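Local coordinates for protein possible prolidase (Bifidobacterium longum NCC2705, PDB 2P9B) that probably acts as a hydrolase of the amidohydrolase family on carbon-nitrogen bonds, possibly as a prolidase, its substrate being uncertain, at residues A330-H334 with A367-E373; L291-L295 with M326-A330; L338-V342 with A377-N382; I275-R279 with E335-M339. One frame throughout, in Å; residues are numbered along the deposited sequence.

Contact 1. Residues A330-H334 with A367-E373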
loop_
_atom_site.group_PDB
_atom_site.type_symbol
_atom_site.label_atom_id
_atom_site.label_comp_id
_atom_site.label_asym_id
_atom_site.label_seq_id
_atom_site.Cartn_x
_atom_site.Cartn_y
_atom_site.Cartn_z
ATOM N N ALA A 330 -8.764 0.467 13.894
ATOM C CA ALA A 330 -7.326 0.589 13.693
ATOM C C ALA A 330 -6.637 0.775 15.039
ATOM O O ALA A 330 -5.565 0.232 15.282
ATOM C CB ALA A 330 -7.020 1.776 12.775
ATOM N N ARG A 331 -7.263 1.551 15.915
ATOM C CA ARG A 331 -6.699 1.797 17.235
ATOM C C ARG A 331 -6.684 0.496 18.022
ATOM O O ARG A 331 -5.700 0.169 18.688
ATOM C CB ARG A 331 -7.537 2.837 17.983
ATOM C CG ARG A 331 -6.924 3.297 19.293
ATOM C CD ARG A 331 -7.988 3.876 20.214
ATOM N NE ARG A 331 -8.908 2.842 20.685
ATOM C CZ ARG A 331 -8.554 1.839 21.484
ATOM N NH1 ARG A 331 -7.299 1.733 21.904
ATOM N NH2 ARG A 331 -9.450 0.938 21.858
ATOM N N GLN A 332 -7.781 -0.248 17.943
ATOM C CA GLN A 332 -7.879 -1.514 18.654
ATOM C C GLN A 332 -6.827 -2.479 18.132
ATOM O O GLN A 332 -6.117 -3.115 18.906
ATOM C CB GLN A 332 -9.269 -2.116 18.463
ATOM C CG GLN A 332 -10.377 -1.257 19.034
ATOM C CD GLN A 332 -11.744 -1.785 18.690
ATOM O OE1 GLN A 332 -12.014 -2.117 17.539
ATOM N NE2 GLN A 332 -12.626 -1.850 19.684
ATOM N N ALA A 333 -6.727 -2.579 16.812
ATOM C CA ALA A 333 -5.754 -3.468 16.191
ATOM C C ALA A 333 -4.338 -3.106 16.643
ATOM O O ALA A 333 -3.527 -3.985 16.942
ATOM C CB ALA A 333 -5.867 -3.384 14.665
ATOM N N HIS A 334 -4.040 -1.812 16.691
ATOM C CA HIS A 334 -2.721 -1.352 17.116
ATOM C C HIS A 334 -2.498 -1.759 18.571
ATOM O O HIS A 334 -1.430 -2.247 18.936
ATOM C CB HIS A 334 -2.620 0.171 16.980
ATOM C CG HIS A 334 -1.274 0.724 17.341
ATOM N ND1 HIS A 334 -0.123 0.382 16.665
ATOM C CD2 HIS A 334 -0.898 1.599 18.304
ATOM C CE1 HIS A 334 0.903 1.024 17.192
ATOM N NE2 HIS A 334 0.461 1.769 18.189
ATOM N N ALA A 367 -4.902 6.408 15.043
ATOM C CA ALA A 367 -4.744 5.038 15.530
ATOM C C ALA A 367 -3.723 4.814 16.634
ATOM O O ALA A 367 -3.350 3.675 16.914
ATOM C CB ALA A 367 -4.438 4.115 14.358
ATOM N N GLY A 368 -3.266 5.895 17.253
ATOM C CA GLY A 368 -2.307 5.766 18.337
ATOM C C GLY A 368 -0.902 5.344 17.948
ATOM O O GLY A 368 -0.148 4.880 18.799
ATOM N N PHE A 369 -0.546 5.492 16.672
ATOM C CA PHE A 369 0.791 5.135 16.218
ATOM C C PHE A 369 1.769 6.242 16.538
ATOM O O PHE A 369 1.400 7.411 16.598
ATOM C CB PHE A 369 0.855 4.966 14.696
ATOM C CG PHE A 369 0.428 3.628 14.198
ATOM C CD1 PHE A 369 1.317 2.838 13.472
ATOM C CD2 PHE A 369 -0.872 3.186 14.379
ATOM C CE1 PHE A 369 0.911 1.623 12.933
ATOM C CE2 PHE A 369 -1.292 1.972 13.843
ATOM C CZ PHE A 369 -0.399 1.191 13.118
ATOM N N SER A 370 3.025 5.863 16.721
ATOM C CA SER A 370 4.077 6.831 16.942
ATOM C C SER A 370 4.641 6.990 15.529
ATOM O O SER A 370 4.413 6.132 14.673
ATOM C CB SER A 370 5.153 6.253 17.861
ATOM O OG SER A 370 5.880 5.227 17.203
ATOM N N PRO A 371 5.357 8.088 15.253
ATOM C CA PRO A 371 5.914 8.254 13.905
ATOM C C PRO A 371 6.762 7.050 13.501
ATOM O O PRO A 371 6.691 6.577 12.365
ATOM C CB PRO A 371 6.746 9.527 14.038
ATOM C CG PRO A 371 5.922 10.338 14.986
ATOM C CD PRO A 371 5.538 9.318 16.047
ATOM N N ALA A 372 7.569 6.563 14.437
ATOM C CA ALA A 372 8.436 5.416 14.186
ATOM C C ALA A 372 7.617 4.200 13.755
ATOM O O ALA A 372 7.963 3.513 12.792
ATOM C CB ALA A 372 9.239 5.088 15.442
ATOM N N GLU A 373 6.533 3.936 14.473
ATOM C CA GLU A 373 5.679 2.802 14.150
ATOM C C GLU A 373 5.008 2.977 12.794
ATOM O O GLU A 373 4.788 2.003 12.077
ATOM C CB GLU A 373 4.616 2.614 15.232
ATOM C CG GLU A 373 5.204 2.321 16.600
ATOM C CD GLU A 373 4.149 2.232 17.677
ATOM O OE1 GLU A 373 3.180 3.019 17.622
ATOM O OE2 GLU A 373 4.297 1.386 18.587
HETATM O O HOH W 1 -3.725 2.014 19.685
#
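H334 holds CG anti to its backbone N (chi1 -178°) and F369 keeps CG beside its own (chi1 -84°), settings that lay the imidazole over the phenyl ring. The result is an offset stack, centroids 4.1 Å apart and planes tilted by 22°, with ND1 of H334 above the rim of the F369 ring. A flat polar ring suits this partly exposed place: one face lies against the buried phenylalanine while its edge meets E373. There NE2 of H334 is 3.0 Å from OE1 of E373, whose carboxylate stands nearly perpendicular to the imidazole. The same OE1 accepts from S370 N (3.0 Å) and E373 N gives its hydrogen to S370 OG (3.1 Å), a capping box that starts helix 371-385 and fixes the carboxylate. An alanine in place of H334 is likely to leave the F369 face without its stacking partner and E373 OE1 without its imidazole neighbour. One turn before H334, CB of A330 meets CB of A367 at 3.8 Å, and a water donates to R331 O and A367 O, bridging the backbones. G368, with positive phi, suits the turn that ends the preceding helix. The contact thus sets the last turns of helix 313-335 against the junction of helices 356-367 and 371-385, while A330 also touches P293 beyond strand 290-292.

Contact 2. Residues L291-L295 with M326-A330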
loop_
_atom_site.group_PDB
_atom_site.type_symbol
_atom_site.label_atom_id
_atom_site.label_comp_id
_atom_site.label_asym_id
_atom_site.label_seq_id
_atom_site.Cartn_x
_atom_site.Cartn_y
_atom_site.Cartn_z
ATOM N N LEU A 291 -4.433 -5.890 8.675
ATOM C CA LEU A 291 -5.409 -4.824 8.479
ATOM C C LEU A 291 -4.776 -3.646 7.740
ATOM O O LEU A 291 -3.669 -3.230 8.073
ATOM C CB LEU A 291 -5.928 -4.345 9.835
ATOM C CG LEU A 291 -6.856 -3.127 9.828
ATOM C CD1 LEU A 291 -8.168 -3.471 9.144
ATOM C CD2 LEU A 291 -7.111 -2.678 11.248
ATOM N N ILE A 292 -5.473 -3.123 6.729
ATOM C CA ILE A 292 -5.004 -1.958 5.968
ATOM C C ILE A 292 -6.135 -0.934 6.133
ATOM O O ILE A 292 -7.034 -0.855 5.301
ATOM C CB ILE A 292 -4.830 -2.270 4.453
ATOM C CG1 ILE A 292 -4.008 -3.552 4.259
ATOM C CG2 ILE A 292 -4.087 -1.112 3.762
ATOM C CD1 ILE A 292 -2.586 -3.451 4.737
ATOM N N PRO A 293 -6.103 -0.137 7.215
ATOM C CA PRO A 293 -7.139 0.868 7.490
ATOM C C PRO A 293 -7.541 1.809 6.360
ATOM O O PRO A 293 -8.713 2.165 6.244
ATOM C CB PRO A 293 -6.577 1.631 8.690
ATOM C CG PRO A 293 -5.732 0.607 9.381
ATOM C CD PRO A 293 -5.025 -0.052 8.216
ATOM N N THR A 294 -6.579 2.218 5.540
ATOM C CA THR A 294 -6.845 3.148 4.443
ATOM C C THR A 294 -7.646 4.356 4.939
ATOM O O THR A 294 -8.650 4.746 4.342
ATOM C CB THR A 294 -7.617 2.468 3.283
ATOM O OG1 THR A 294 -8.973 2.231 3.675
ATOM C CG2 THR A 294 -6.978 1.137 2.929
ATOM N N LEU A 295 -7.178 4.956 6.030
ATOM C CA LEU A 295 -7.854 6.110 6.606
ATOM C C LEU A 295 -7.963 7.257 5.607
ATOM O O LEU A 295 -8.928 8.017 5.631
ATOM C CB LEU A 295 -7.125 6.585 7.864
ATOM C CG LEU A 295 -7.058 5.544 8.989
ATOM C CD1 LEU A 295 -6.364 6.143 10.200
ATOM C CD2 LEU A 295 -8.464 5.091 9.355
HETATM N N MSE A 326 -13.652 2.408 11.201
HETATM C CA MSE A 326 -12.308 2.235 10.651
HETATM C C MSE A 326 -11.285 2.784 11.643
HETATM O O MSE A 326 -10.251 2.165 11.911
HETATM C CB MSE A 326 -12.164 2.976 9.309
HETATM C CG MSE A 326 -12.904 2.334 8.117
HETATM SE SE MSE A 326 -13.153 3.488 6.608
HETATM C CE MSE A 326 -11.391 4.143 6.481
ATOM N N VAL A 327 -11.574 3.958 12.188
ATOM C CA VAL A 327 -10.660 4.573 13.134
ATOM C C VAL A 327 -10.573 3.772 14.423
ATOM O O VAL A 327 -9.481 3.436 14.881
ATOM C CB VAL A 327 -11.088 6.026 13.444
ATOM C CG1 VAL A 327 -10.270 6.586 14.598
ATOM C CG2 VAL A 327 -10.892 6.881 12.203
ATOM N N SER A 328 -11.724 3.456 15.004
ATOM C CA SER A 328 -11.738 2.693 16.240
ATOM C C SER A 328 -11.060 1.335 16.046
ATOM O O SER A 328 -10.253 0.918 16.875
ATOM C CB SER A 328 -13.178 2.502 16.721
ATOM O OG SER A 328 -13.199 1.888 18.001
ATOM N N GLY A 329 -11.380 0.657 14.946
ATOM C CA GLY A 329 -10.785 -0.640 14.678
ATOM C C GLY A 329 -9.275 -0.598 14.505
ATOM O O GLY A 329 -8.577 -1.518 14.914
ATOM N N ALA A 330 -8.764 0.467 13.894
ATOM C CA ALA A 330 -7.326 0.589 13.693
ATOM C C ALA A 330 -6.637 0.775 15.039
ATOM O O ALA A 330 -5.565 0.232 15.282
ATOM C CB ALA A 330 -7.020 1.776 12.775
#
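L291, P293 and L295 meet M326, V327 and A330 in a buried, apolar contact without a hydrogen bond across it, where the end of strand 290-292 and the loop that follows are covered by helix 313-335. The selenomethionine M326 reaches in among the loop backbone. Its chain bends at chi3 (48°), carrying the methyl CE to 3.3 Å from P293 O and 3.5 Å from T294 O, with CD2 of L295 at 4.2 Å. A long, flexible, unbranched side chain suits the space it bridges from helix to loop. The strand belongs to a parallel sheet, and the chain returns along helix 313-335 to pack on it, in keeping with the beta/alpha barrel of amidohydrolases. One turn further along the helix, the small A330 lets the proline ring come close, CG of P293 standing 3.8 Å from CB of A330. Beside it CD2 of L291 rests against A330 CA and the carbonyl oxygen of G329, both at 4.1 Å. At the other end L295 and V327 cross at about a right angle, CD2 against CG2. T294 has a left-handed helical backbone, and its OG1 donates to P293 O over 2.6 Å, coming from above the carbonyl plane. Its side chain also touches H77 and H266. H77, together with H79 and D345, may form a metal site, as would fit an amidohydrolase, though no metal is bound in this structure.

Contact 3. Residues L338-V342 with A377-N382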
loop_
_atom_site.group_PDB
_atom_site.type_symbol
_atom_site.label_atom_id
_atom_site.label_comp_id
_atom_site.label_asym_id
_atom_site.label_seq_id
_atom_site.Cartn_x
_atom_site.Cartn_y
_atom_site.Cartn_z
ATOM N N LEU A 338 -1.612 -6.206 16.229
ATOM C CA LEU A 338 -1.843 -6.919 14.979
ATOM C C LEU A 338 -0.976 -6.347 13.858
ATOM O O LEU A 338 -0.341 -5.304 14.013
ATOM C CB LEU A 338 -3.314 -6.817 14.568
ATOM C CG LEU A 338 -4.373 -7.376 15.524
ATOM C CD1 LEU A 338 -5.746 -7.114 14.936
ATOM C CD2 LEU A 338 -4.155 -8.872 15.740
HETATM N N MSE A 339 -0.946 -7.057 12.735
HETATM C CA MSE A 339 -0.195 -6.619 11.567
HETATM C C MSE A 339 -1.041 -5.549 10.883
HETATM O O MSE A 339 -2.136 -5.835 10.405
HETATM C CB MSE A 339 0.040 -7.802 10.625
HETATM C CG MSE A 339 1.107 -8.798 11.118
HETATM SE SE MSE A 339 2.867 -8.157 11.241
HETATM C CE MSE A 339 3.321 -8.284 9.401
ATOM N N ILE A 340 -0.532 -4.322 10.854
ATOM C CA ILE A 340 -1.260 -3.205 10.256
ATOM C C ILE A 340 -0.400 -2.527 9.207
ATOM O O ILE A 340 0.713 -2.097 9.498
ATOM C CB ILE A 340 -1.630 -2.156 11.321
ATOM C CG1 ILE A 340 -2.419 -2.834 12.446
ATOM C CG2 ILE A 340 -2.417 -1.017 10.675
ATOM C CD1 ILE A 340 -2.707 -1.941 13.631
ATOM N N GLY A 341 -0.933 -2.412 7.997
ATOM C CA GLY A 341 -0.171 -1.798 6.928
ATOM C C GLY A 341 -0.643 -0.422 6.516
ATOM O O GLY A 341 -1.554 0.151 7.107
ATOM N N VAL A 342 0.003 0.105 5.484
ATOM C CA VAL A 342 -0.311 1.423 4.951
ATOM C C VAL A 342 -0.799 1.294 3.510
ATOM O O VAL A 342 -0.092 0.784 2.638
ATOM C CB VAL A 342 0.938 2.337 4.994
ATOM C CG1 VAL A 342 0.723 3.574 4.143
ATOM C CG2 VAL A 342 1.230 2.739 6.435
ATOM N N ALA A 377 5.379 0.601 9.599
ATOM C CA ALA A 377 4.206 0.021 8.955
ATOM C C ALA A 377 4.260 0.228 7.443
ATOM O O ALA A 377 3.896 -0.655 6.676
ATOM C CB ALA A 377 2.936 0.657 9.523
ATOM N N ALA A 378 4.742 1.395 7.029
ATOM C CA ALA A 378 4.819 1.728 5.611
ATOM C C ALA A 378 5.937 1.008 4.874
ATOM O O ALA A 378 5.939 0.969 3.642
ATOM C CB ALA A 378 4.991 3.234 5.440
ATOM N N THR A 379 6.887 0.446 5.613
ATOM C CA THR A 379 8.017 -0.225 4.979
ATOM C C THR A 379 8.124 -1.714 5.292
ATOM O O THR A 379 7.664 -2.553 4.523
ATOM C CB THR A 379 9.349 0.484 5.364
ATOM O OG1 THR A 379 9.475 0.533 6.792
ATOM C CG2 THR A 379 9.371 1.906 4.827
ATOM N N ALA A 380 8.726 -2.034 6.430
ATOM C CA ALA A 380 8.912 -3.422 6.828
ATOM C C ALA A 380 7.612 -4.216 6.947
ATOM O O ALA A 380 7.507 -5.312 6.399
ATOM C CB ALA A 380 9.678 -3.480 8.146
ATOM N N VAL A 381 6.623 -3.675 7.660
ATOM C CA VAL A 381 5.368 -4.400 7.824
ATOM C C VAL A 381 4.647 -4.579 6.489
ATOM O O VAL A 381 4.216 -5.684 6.171
ATOM C CB VAL A 381 4.415 -3.712 8.840
ATOM C CG1 VAL A 381 3.168 -4.565 9.027
ATOM C CG2 VAL A 381 5.125 -3.511 10.180
ATOM N N ASN A 382 4.524 -3.506 5.710
ATOM C CA ASN A 382 3.879 -3.585 4.393
ATOM C C ASN A 382 4.585 -4.647 3.538
ATOM O O ASN A 382 3.936 -5.415 2.831
ATOM C CB ASN A 382 3.952 -2.227 3.665
ATOM C CG ASN A 382 2.636 -1.434 3.714
ATOM O OD1 ASN A 382 2.561 -0.305 3.199
ATOM N ND2 ASN A 382 1.606 -2.012 4.313
#
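V342 makes the central apolar contact: its CG2, anti to the carbonyl carbon, points into the helix surface, 3.9 Å from CB of A378 and 4.1 Å from CB of A377. Two alanines in succession leave a shallow floor for this branched side chain. Farther out, M339, a selenomethionine folded back at chi2 and chi3, brings its methyl CE to CG1 of V381 at 3.7 Å, the two side chains crossing at a slant. With CG1 anti to the backbone N (chi1 -176°), V381 turns this branch to both M339 CE and I340 O. Carbon thus also packs on oxygen here, for I340 O lies 3.5 Å from both CB of A377 and CG1 of V381. In the fold, the backbone of 338-342 is hydrogen-bonded to L291 through M339 and G341 and to A76 through V342, so it fills the place between strands 290-292 and 68-78, consistent with closure of a TIM-type barrel, while helix 371-385 lies across its outer side. The nearest CA atoms across the contact are CA of G341 and CA of N382, 5.1 Å apart. The end of the N382 side chain lies close to the backbone of G341 and V342, and the lack of a side chain at G341 probably helps the two to come together. Within the helix, the turn from A377 to V381 is wider, of pi type, and N382 N bonds only weakly to A377 O.

Contact 4. Residues I275-R279 with E335-M339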
loop_
_atom_site.group_PDB
_atom_site.type_symbol
_atom_site.label_atom_id
_atom_site.label_comp_id
_atom_site.label_asym_id
_atom_site.label_seq_id
_atom_site.Cartn_x
_atom_site.Cartn_y
_atom_site.Cartn_z
ATOM N N ILE A 275 -10.172 -10.119 16.662
ATOM C CA ILE A 275 -8.750 -9.908 16.881
ATOM C C ILE A 275 -8.032 -11.255 16.817
ATOM O O ILE A 275 -6.967 -11.378 16.213
ATOM C CB ILE A 275 -8.501 -9.238 18.245
ATOM C CG1 ILE A 275 -9.026 -7.799 18.203
ATOM C CG2 ILE A 275 -7.018 -9.268 18.585
ATOM C CD1 ILE A 275 -8.911 -7.053 19.517
ATOM N N GLY A 276 -8.633 -12.270 17.427
ATOM C CA GLY A 276 -8.034 -13.588 17.415
ATOM C C GLY A 276 -7.948 -14.155 16.007
ATOM O O GLY A 276 -6.989 -14.859 15.684
HETATM N N MSE A 277 -8.946 -13.842 15.177
HETATM C CA MSE A 277 -8.990 -14.322 13.793
HETATM C C MSE A 277 -7.903 -13.662 12.932
HETATM O O MSE A 277 -7.436 -14.253 11.957
HETATM C CB MSE A 277 -10.382 -14.084 13.190
HETATM C CG MSE A 277 -11.517 -14.733 13.984
HETATM SE SE MSE A 277 -13.256 -14.640 13.090
HETATM C CE MSE A 277 -12.797 -15.858 11.646
ATOM N N PHE A 278 -7.495 -12.449 13.299
ATOM C CA PHE A 278 -6.423 -11.744 12.589
ATOM C C PHE A 278 -5.094 -12.407 12.975
ATOM O O PHE A 278 -4.292 -12.783 12.119
ATOM C CB PHE A 278 -6.367 -10.267 13.011
ATOM C CG PHE A 278 -7.209 -9.347 12.166
ATOM C CD1 PHE A 278 -6.784 -8.962 10.898
ATOM C CD2 PHE A 278 -8.414 -8.845 12.647
ATOM C CE1 PHE A 278 -7.546 -8.085 10.119
ATOM C CE2 PHE A 278 -9.186 -7.967 11.880
ATOM C CZ PHE A 278 -8.747 -7.587 10.612
ATOM N N ARG A 279 -4.885 -12.557 14.279
ATOM C CA ARG A 279 -3.658 -13.151 14.819
ATOM C C ARG A 279 -3.331 -14.537 14.301
ATOM O O ARG A 279 -2.191 -14.819 13.933
ATOM C CB ARG A 279 -3.720 -13.217 16.347
ATOM C CG ARG A 279 -3.330 -11.940 17.046
ATOM C CD ARG A 279 -3.434 -12.107 18.550
ATOM N NE ARG A 279 -3.220 -10.847 19.251
ATOM C CZ ARG A 279 -3.857 -10.503 20.363
ATOM N NH1 ARG A 279 -4.750 -11.328 20.899
ATOM N NH2 ARG A 279 -3.606 -9.338 20.940
ATOM N N GLU A 335 -3.524 -1.557 19.389
ATOM C CA GLU A 335 -3.474 -1.897 20.807
ATOM C C GLU A 335 -3.222 -3.396 21.004
ATOM O O GLU A 335 -2.505 -3.804 21.925
ATOM C CB GLU A 335 -4.794 -1.487 21.464
ATOM C CG GLU A 335 -4.899 -1.745 22.956
ATOM C CD GLU A 335 -6.143 -1.110 23.558
ATOM O OE1 GLU A 335 -7.258 -1.385 23.063
ATOM O OE2 GLU A 335 -6.005 -0.330 24.525
ATOM N N ALA A 336 -3.798 -4.208 20.124
ATOM C CA ALA A 336 -3.648 -5.660 20.203
ATOM C C ALA A 336 -2.383 -6.178 19.515
ATOM O O ALA A 336 -2.122 -7.382 19.513
ATOM C CB ALA A 336 -4.879 -6.338 19.613
ATOM N N GLY A 337 -1.611 -5.272 18.921
ATOM C CA GLY A 337 -0.381 -5.665 18.257
ATOM C C GLY A 337 -0.542 -6.463 16.974
ATOM O O GLY A 337 0.299 -7.301 16.653
ATOM N N LEU A 338 -1.612 -6.206 16.229
ATOM C CA LEU A 338 -1.843 -6.919 14.979
ATOM C C LEU A 338 -0.976 -6.347 13.858
ATOM O O LEU A 338 -0.341 -5.304 14.013
ATOM C CB LEU A 338 -3.314 -6.817 14.568
ATOM C CG LEU A 338 -4.373 -7.376 15.524
ATOM C CD1 LEU A 338 -5.746 -7.114 14.936
ATOM C CD2 LEU A 338 -4.155 -8.872 15.740
HETATM N N MSE A 339 -0.946 -7.057 12.735
HETATM C CA MSE A 339 -0.195 -6.619 11.567
HETATM C C MSE A 339 -1.041 -5.549 10.883
HETATM O O MSE A 339 -2.136 -5.835 10.405
HETATM C CB MSE A 339 0.040 -7.802 10.625
HETATM C CG MSE A 339 1.107 -8.798 11.118
HETATM SE SE MSE A 339 2.867 -8.157 11.241
HETATM C CE MSE A 339 3.321 -8.284 9.401
#
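R279 spreads its guanidinium between two partners: CG2 of I275 sits 3.8 Å above the centre of one face, and A336 O lies at the edge, close to the plane. NH2 gives that oxygen a hydrogen bond of 2.8 Å, nearly straight at 163° and directed onto a lone pair in the carbonyl plane. Arginine suits the spot, since the chain is extended from CG to NE and so spans the gap to a carbonyl at the end of helix 313-335, where a positive group would probably be favoured by the helix dipole. CD1 of L338 reaches the base of the F278 ring obliquely, 3.8 Å from CG, and lies 3.7 Å from CB of F278. L338 is the apolar centre: CG beside its backbone N (chi1 -60°) turns both methyls toward the helix, CD2 pressing against the aliphatic CG of R279 at 3.4 Å and lying 4.1 Å from CG2 of I275. A serine at L338 would probably leave F278 and CG of R279 without the branched tip between them, opening a gap. A336 is small enough to bring its CB within 3.8 Å of I275 CG2 while its carbonyl meets the arginine. G337, with positive phi, ends helix 313-335 in a Schellman motif and turns the chain toward L338. The joint thus ties the last turn of helix 272-279 to the end of helix 313-335 at the surface, while inward F278 packs on L257 of helix 250-259 and on L291 of strand 290-292.

Contacts 1 and 2 share A330 on helix 313-335 and have centres about 10 Å apart; contacts 3 and 4 share L338 and M339, centres about 13 Å apart. Backbone bonds connect the pairs: L291 N to M339 O and L291 O to G341 N, probable hydrogen bonds of 2.9 Å, join contact 2 to contact 3, and A333 O to L338 N, probably another at 3.0 Å, carries contact 1 into contacts 3 and 4. CZ of F369 also packs on I340 CG2. Contact 4 lies at the surface, whereas contact 2 approaches the possible empty metal site through T294, on what would be the active-site side of an amidohydrolase barrel.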